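Local coordinates for kinesin-like protein (Caenorhabditis elegans, PDB 5X3E), which is a kinesin-6 motor that probably hydrolyses ATP to move along microtubules, at residues 147-150 against 151-155; 100-103 against 104-108. All coordinates share one frame; numbering follows the deposited sequence.

How the contacts relate
Two neighbouring helices of the kinesin motor domain, a P-loop NTPase fold, supply the contacts. Contact 2 comes first along the chain, on helix 93-109, just before strand 114-119 and the probable P-loop that follows it; contact 1 is the C-terminal end of helix 141-152 and the loop leading away from it. Their centres lie about 12 Å apart. The helices meet through aliphatic side chains: V148 CG1 is 3.7 Å from I105 CD1, and I149 CD1 is 3.7 Å from L108 CD2. Contact 2 also packs on strands 114-119 and 404-411, whereas contact 1 faces strands 213-225 and 296-307 farther across the same sheet. Together the helices pack against the motor domain's central sheet, whose strand 114-119 leads to the probable P-loop.

Contact 1 (147-150 against 151-155); sequences DVIF and NSINN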
ATOM      1  N   ASP A 147       8.435 -10.182  -2.702  1.00 47.80           N
ATOM      2  CA  ASP A 147       8.987 -11.425  -3.236  1.00 44.91           C
ATOM      3  C   ASP A 147       8.470 -11.697  -4.640  1.00 44.90           C
ATOM      4  O   ASP A 147       9.251 -11.902  -5.577  1.00 49.93           O
ATOM      5  CB  ASP A 147       8.631 -12.595  -2.314  1.00 51.49           C
ATOM      6  CG  ASP A 147       9.479 -12.638  -1.062  1.00 59.74           C
ATOM      7  OD1 ASP A 147      10.647 -12.198  -1.111  1.00 57.51           O
ATOM      8  OD2 ASP A 147       8.972 -13.127  -0.028  1.00 73.54           O
ATOM      9  N   VAL A 148       7.148 -11.697  -4.804  1.00 45.79           N
ATOM     10  CA  VAL A 148       6.544 -12.081  -6.074  1.00 43.76           C
ATOM     11  C   VAL A 148       6.894 -11.083  -7.172  1.00 53.35           C
ATOM     12  O   VAL A 148       7.136 -11.474  -8.322  1.00 48.05           O
ATOM     13  CB  VAL A 148       5.027 -12.242  -5.895  1.00 43.76           C
ATOM     14  CG1 VAL A 148       4.348 -12.394  -7.232  1.00 40.13           C
ATOM     15  CG2 VAL A 148       4.745 -13.448  -5.012  1.00 42.04           C
ATOM     16  N   ILE A 149       6.901  -9.783  -6.849  1.00 40.83           N
ATOM     17  CA  ILE A 149       7.307  -8.774  -7.828  1.00 38.78           C
ATOM     18  C   ILE A 149       8.700  -9.087  -8.360  1.00 41.79           C
ATOM     19  O   ILE A 149       8.910  -9.204  -9.574  1.00 54.94           O
ATOM     20  CB  ILE A 149       7.241  -7.357  -7.223  1.00 43.83           C
ATOM     21  CG1 ILE A 149       5.789  -6.892  -7.086  1.00 37.76           C
ATOM     22  CG2 ILE A 149       8.028  -6.355  -8.072  1.00 32.10           C
ATOM     23  CD1 ILE A 149       5.639  -5.671  -6.206  1.00 39.03           C
ATOM     24  N   PHE A 150       9.672  -9.238  -7.459  1.00 37.79           N
ATOM     25  CA  PHE A 150      11.039  -9.496  -7.902  1.00 41.70           C
ATOM     26  C   PHE A 150      11.173 -10.853  -8.576  1.00 42.95           C
ATOM     27  O   PHE A 150      12.043 -11.026  -9.435  1.00 46.69           O
ATOM     28  CB  PHE A 150      12.000  -9.382  -6.723  1.00 42.27           C
ATOM     29  CG  PHE A 150      12.355  -7.972  -6.382  1.00 42.06           C
ATOM     30  CD1 PHE A 150      13.386  -7.330  -7.045  1.00 42.55           C
ATOM     31  CD2 PHE A 150      11.645  -7.277  -5.424  1.00 52.28           C
ATOM     32  CE1 PHE A 150      13.712  -6.029  -6.746  1.00 49.32           C
ATOM     33  CE2 PHE A 150      11.964  -5.972  -5.119  1.00 52.39           C
ATOM     34  CZ  PHE A 150      13.001  -5.346  -5.780  1.00 59.44           C
ATOM     35  N   ASN A 151      10.329 -11.821  -8.207  1.00 52.85           N
ATOM     36  CA  ASN A 151      10.311 -13.095  -8.919  1.00 44.35           C
ATOM     37  C   ASN A 151       9.775 -12.947 -10.337  1.00 46.41           C
ATOM     38  O   ASN A 151      10.215 -13.663 -11.243  1.00 51.66           O
ATOM     39  CB  ASN A 151       9.470 -14.119  -8.157  1.00 61.06           C
ATOM     40  CG  ASN A 151      10.066 -14.476  -6.818  1.00 59.84           C
ATOM     41  OD1 ASN A 151      11.241 -14.213  -6.561  1.00 53.47           O
ATOM     42  ND2 ASN A 151       9.259 -15.086  -5.952  1.00 48.95           N
ATOM     43  N   SER A 152       8.835 -12.026 -10.553  1.00 51.07           N
ATOM     44  CA  SER A 152       8.065 -11.985 -11.789  1.00 47.85           C
ATOM     45  C   SER A 152       8.586 -10.997 -12.828  1.00 61.76           C
ATOM     46  O   SER A 152       8.189 -11.097 -13.995  1.00 66.97           O
ATOM     47  CB  SER A 152       6.604 -11.652 -11.480  1.00 51.56           C
ATOM     48  OG  SER A 152       6.068 -12.571 -10.549  1.00 57.70           O
ATOM     49  N   ILE A 153       9.459 -10.053 -12.455  1.00 37.57           N
ATOM     50  CA  ILE A 153       9.977  -9.093 -13.425  1.00 47.37           C
ATOM     51  C   ILE A 153      11.224  -9.669 -14.077  1.00 52.88           C
ATOM     52  O   ILE A 153      11.923 -10.512 -13.507  1.00 51.51           O
ATOM     53  CB  ILE A 153      10.272  -7.720 -12.783  1.00 37.03           C
ATOM     54  CG1 ILE A 153      11.420  -7.821 -11.779  1.00 36.77           C
ATOM     55  CG2 ILE A 153       9.022  -7.134 -12.146  1.00 33.51           C
ATOM     56  CD1 ILE A 153      11.628  -6.556 -10.980  1.00 37.43           C
ATOM     57  N   ASN A 154      11.487  -9.223 -15.301  1.00 56.78           N
ATOM     58  CA  ASN A 154      12.709  -9.537 -16.023  1.00 57.69           C
ATOM     59  C   ASN A 154      13.383  -8.239 -16.438  1.00 48.35           C
ATOM     60  O   ASN A 154      12.824  -7.149 -16.295  1.00 63.45           O
ATOM     61  CB  ASN A 154      12.427 -10.408 -17.255  1.00 59.74           C
ATOM     62  CG  ASN A 154      11.632 -11.649 -16.917  1.00 68.77           C
ATOM     63  OD1 ASN A 154      11.968 -12.377 -15.981  1.00 81.58           O
ATOM     64  ND2 ASN A 154      10.563 -11.893 -17.669  1.00 59.82           N
ATOM     65  N   ASN A 155      14.609  -8.368 -16.943  1.00 51.25           N
ATOM     66  CA  ASN A 155      15.377  -7.226 -17.440  1.00 48.48           C
ATOM     67  C   ASN A 155      15.530  -6.155 -16.364  1.00 48.63           C
ATOM     68  O   ASN A 155      15.481  -4.955 -16.642  1.00 70.82           O
ATOM     69  CB  ASN A 155      14.740  -6.634 -18.697  1.00 44.04           C
ATOM     70  CG  ASN A 155      14.674  -7.623 -19.842  1.00 42.08           C
ATOM     71  OD1 ASN A 155      15.380  -8.630 -19.849  1.00 61.42           O
ATOM     72  ND2 ASN A 155      13.835  -7.327 -20.830  1.00 40.32           N
TER
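S152 reaches back one turn to V148 at the point where helix 141-152 ends. Its CB lies 3.2 Å from V148 O. From there OG, set beside its own backbone N (chi1 -56°), donates to V148 O at 2.7 Å, tilted 33° from the carbonyl plane. OG also lies 3.7 Å from V148 CG1, and beyond the helix it is hydrogen-bonded with L206 N. Serine suits this place because its short hydroxyl can serve the helix backbone and a loop amide together, while the branched V148 packs on F97, I204 and L206.

The backbone shows how the helix runs out. N151 N still makes a regular bond to D147 O, 2.8 Å long, but I149 O takes two donors. I153 N approaches it at 3.1 Å, nearly along the C=O axis, whereas S152 N comes from above the carbonyl plane. S152 N makes a further, weak bond to V148 O. I153 is the first residue to leave helical geometry, and its CG2 meets I149 CG2 at 4.3 Å. Its CD1 comes obliquely to the F150 ring, 4.4 Å from CD1 of that residue. These apolar groups belong where they are, since I149, F150 and I153 all reach strands of the central sheet.

The D147 carboxylate forms a salt bridge with R199 and hydrogen bonds with E202 N and with S267, at the start of helix 267-281; N151 ND2 donates to the carbonyls of E202 and I204. The chemistry is divided, though not cleanly: I149, F150 and I153 seat the helix end on the sheet, V148 reaches both helix 93-109 and the loop at 202-206, and the polar groups of S152, N151 and D147 bond to that loop, D147 also reaching beyond it.

Contact 2 (100-103 against 104-108); sequences TSVD and LILNL
V102 and L106 lie side by side one helical turn apart, pointing the same way, with V102 CG1 4.2 Å from L106 CD1. L106 CG also rests 3.3 Å from V102 O, the carbonyl that accepts L106 N at 2.9 Å. I105 does likewise with S101: its CG1 is 3.4 Å from S101 O, which accepts the hydrogen bond of I105 N. D103 and L104 run alongside each other as well, D103 OD2 lying 3.6 Å from L104 CD2. The carboxylate is brought there by CG standing between the backbone N and the carbonyl carbon (chi1 65°).

These turns belong to helix 93-109 of the kinesin motor domain, which leads into strand 114-119 and the probable P-loop beyond. L104 offers an apolar branch to L116 of that strand and also packs on K404 and R406 of strand 404-411, while the small S101 fits against L116, L141 and T145. I105 turns to helix 141-152. From a loop, L206 touches V102, I105 and L106. R406 forms a salt bridge with D103 OD1 and donates to T100 O, so that one arginine holds a carbonyl and a carboxylate three residues apart.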
ATOM      1  N   THR A 100      -5.803 -11.351  -2.320  1.00 59.55           N
ATOM      2  CA  THR A 100      -5.733  -9.926  -2.040  1.00 48.80           C
ATOM      3  C   THR A 100      -4.715  -9.179  -2.894  1.00 60.81           C
ATOM      4  O   THR A 100      -4.943  -8.011  -3.220  1.00 53.21           O
ATOM      5  CB  THR A 100      -5.428  -9.727  -0.543  1.00 45.90           C
ATOM      6  OG1 THR A 100      -6.625  -9.932   0.216  1.00 60.06           O
ATOM      7  CG2 THR A 100      -4.905  -8.384  -0.238  1.00 68.34           C
ATOM      8  N   SER A 101      -3.622  -9.831  -3.308  1.00 58.40           N
ATOM      9  CA  SER A 101      -2.493  -9.125  -3.901  1.00 43.57           C
ATOM     10  C   SER A 101      -2.079  -9.591  -5.293  1.00 51.57           C
ATOM     11  O   SER A 101      -1.458  -8.805  -6.017  1.00 58.89           O
ATOM     12  CB  SER A 101      -1.267  -9.231  -2.984  1.00 51.47           C
ATOM     13  OG  SER A 101      -1.597  -8.847  -1.665  1.00 68.91           O
ATOM     14  N   VAL A 102      -2.400 -10.824  -5.695  1.00 50.57           N
ATOM     15  CA  VAL A 102      -1.849 -11.351  -6.943  1.00 41.68           C
ATOM     16  C   VAL A 102      -2.373 -10.560  -8.135  1.00 47.16           C
ATOM     17  O   VAL A 102      -1.626 -10.257  -9.075  1.00 63.66           O
ATOM     18  CB  VAL A 102      -2.143 -12.861  -7.073  1.00 51.02           C
ATOM     19  CG1 VAL A 102      -1.990 -13.329  -8.515  1.00 41.08           C
ATOM     20  CG2 VAL A 102      -1.206 -13.653  -6.179  1.00 42.22           C
ATOM     21  N   ASP A 103      -3.657 -10.190  -8.115  1.00 50.38           N
ATOM     22  CA  ASP A 103      -4.204  -9.416  -9.227  1.00 53.00           C
ATOM     23  C   ASP A 103      -3.665  -7.987  -9.240  1.00 59.22           C
ATOM     24  O   ASP A 103      -3.615  -7.356 -10.301  1.00 60.58           O
ATOM     25  CB  ASP A 103      -5.736  -9.418  -9.182  1.00 43.94           C
ATOM     26  CG  ASP A 103      -6.295  -8.709  -7.957  1.00 51.13           C
ATOM     27  OD1 ASP A 103      -7.457  -8.252  -8.015  1.00 60.93           O
ATOM     28  OD2 ASP A 103      -5.573  -8.595  -6.943  1.00 55.52           O
ATOM     29  N   LEU A 104      -3.265  -7.458  -8.082  1.00 54.66           N
ATOM     30  CA  LEU A 104      -2.629  -6.144  -8.068  1.00 45.62           C
ATOM     31  C   LEU A 104      -1.230  -6.212  -8.661  1.00 48.18           C
ATOM     32  O   LEU A 104      -0.810  -5.299  -9.382  1.00 45.94           O
ATOM     33  CB  LEU A 104      -2.579  -5.585  -6.645  1.00 43.42           C
ATOM     34  CG  LEU A 104      -3.893  -5.597  -5.864  1.00 40.75           C
ATOM     35  CD1 LEU A 104      -3.752  -4.851  -4.541  1.00 40.77           C
ATOM     36  CD2 LEU A 104      -5.037  -5.042  -6.706  1.00 43.25           C
ATOM     37  N   ILE A 105      -0.489  -7.284  -8.366  1.00 54.81           N
ATOM     38  CA  ILE A 105       0.831  -7.443  -8.969  1.00 50.32           C
ATOM     39  C   ILE A 105       0.708  -7.649 -10.472  1.00 52.40           C
ATOM     40  O   ILE A 105       1.494  -7.102 -11.253  1.00 47.40           O
ATOM     41  CB  ILE A 105       1.596  -8.597  -8.309  1.00 46.69           C
ATOM     42  CG1 ILE A 105       1.786  -8.331  -6.812  1.00 40.84           C
ATOM     43  CG2 ILE A 105       2.930  -8.781  -9.005  1.00 33.74           C
ATOM     44  CD1 ILE A 105       2.309  -9.544  -6.046  1.00 42.42           C
ATOM     45  N   LEU A 106      -0.287  -8.429 -10.903  1.00 42.67           N
ATOM     46  CA  LEU A 106      -0.533  -8.560 -12.333  1.00 47.34           C
ATOM     47  C   LEU A 106      -0.836  -7.201 -12.955  1.00 52.27           C
ATOM     48  O   LEU A 106      -0.404  -6.912 -14.078  1.00 50.97           O
ATOM     49  CB  LEU A 106      -1.674  -9.547 -12.584  1.00 43.94           C
ATOM     50  CG  LEU A 106      -1.370 -11.006 -12.230  1.00 64.52           C
ATOM     51  CD1 LEU A 106      -2.616 -11.873 -12.364  1.00 59.43           C
ATOM     52  CD2 LEU A 106      -0.235 -11.547 -13.088  1.00 68.70           C
ATOM     53  N   ASN A 107      -1.584  -6.356 -12.239  1.00 57.00           N
ATOM     54  CA  ASN A 107      -1.785  -4.981 -12.687  1.00 52.30           C
ATOM     55  C   ASN A 107      -0.455  -4.253 -12.841  1.00 42.55           C
ATOM     56  O   ASN A 107      -0.192  -3.624 -13.873  1.00 41.43           O
ATOM     57  CB  ASN A 107      -2.690  -4.235 -11.706  1.00 54.20           C
ATOM     58  CG  ASN A 107      -4.132  -4.204 -12.152  1.00 86.28           C
ATOM     59  OD1 ASN A 107      -4.424  -4.181 -13.348  1.00108.50           O
ATOM     60  ND2 ASN A 107      -5.047  -4.203 -11.193  1.00 98.94           N
ATOM     61  N   LEU A 108       0.407  -4.349 -11.821  1.00 38.13           N
ATOM     62  CA  LEU A 108       1.700  -3.668 -11.857  1.00 38.83           C
ATOM     63  C   LEU A 108       2.508  -4.065 -13.088  1.00 47.11           C
ATOM     64  O   LEU A 108       3.123  -3.210 -13.735  1.00 50.33           O
ATOM     65  CB  LEU A 108       2.485  -3.982 -10.584  1.00 43.52           C
ATOM     66  CG  LEU A 108       3.827  -3.271 -10.394  1.00 42.39           C
ATOM     67  CD1 LEU A 108       3.597  -1.825 -10.021  1.00 35.32           C
ATOM     68  CD2 LEU A 108       4.659  -3.969  -9.329  1.00 47.49           C
TER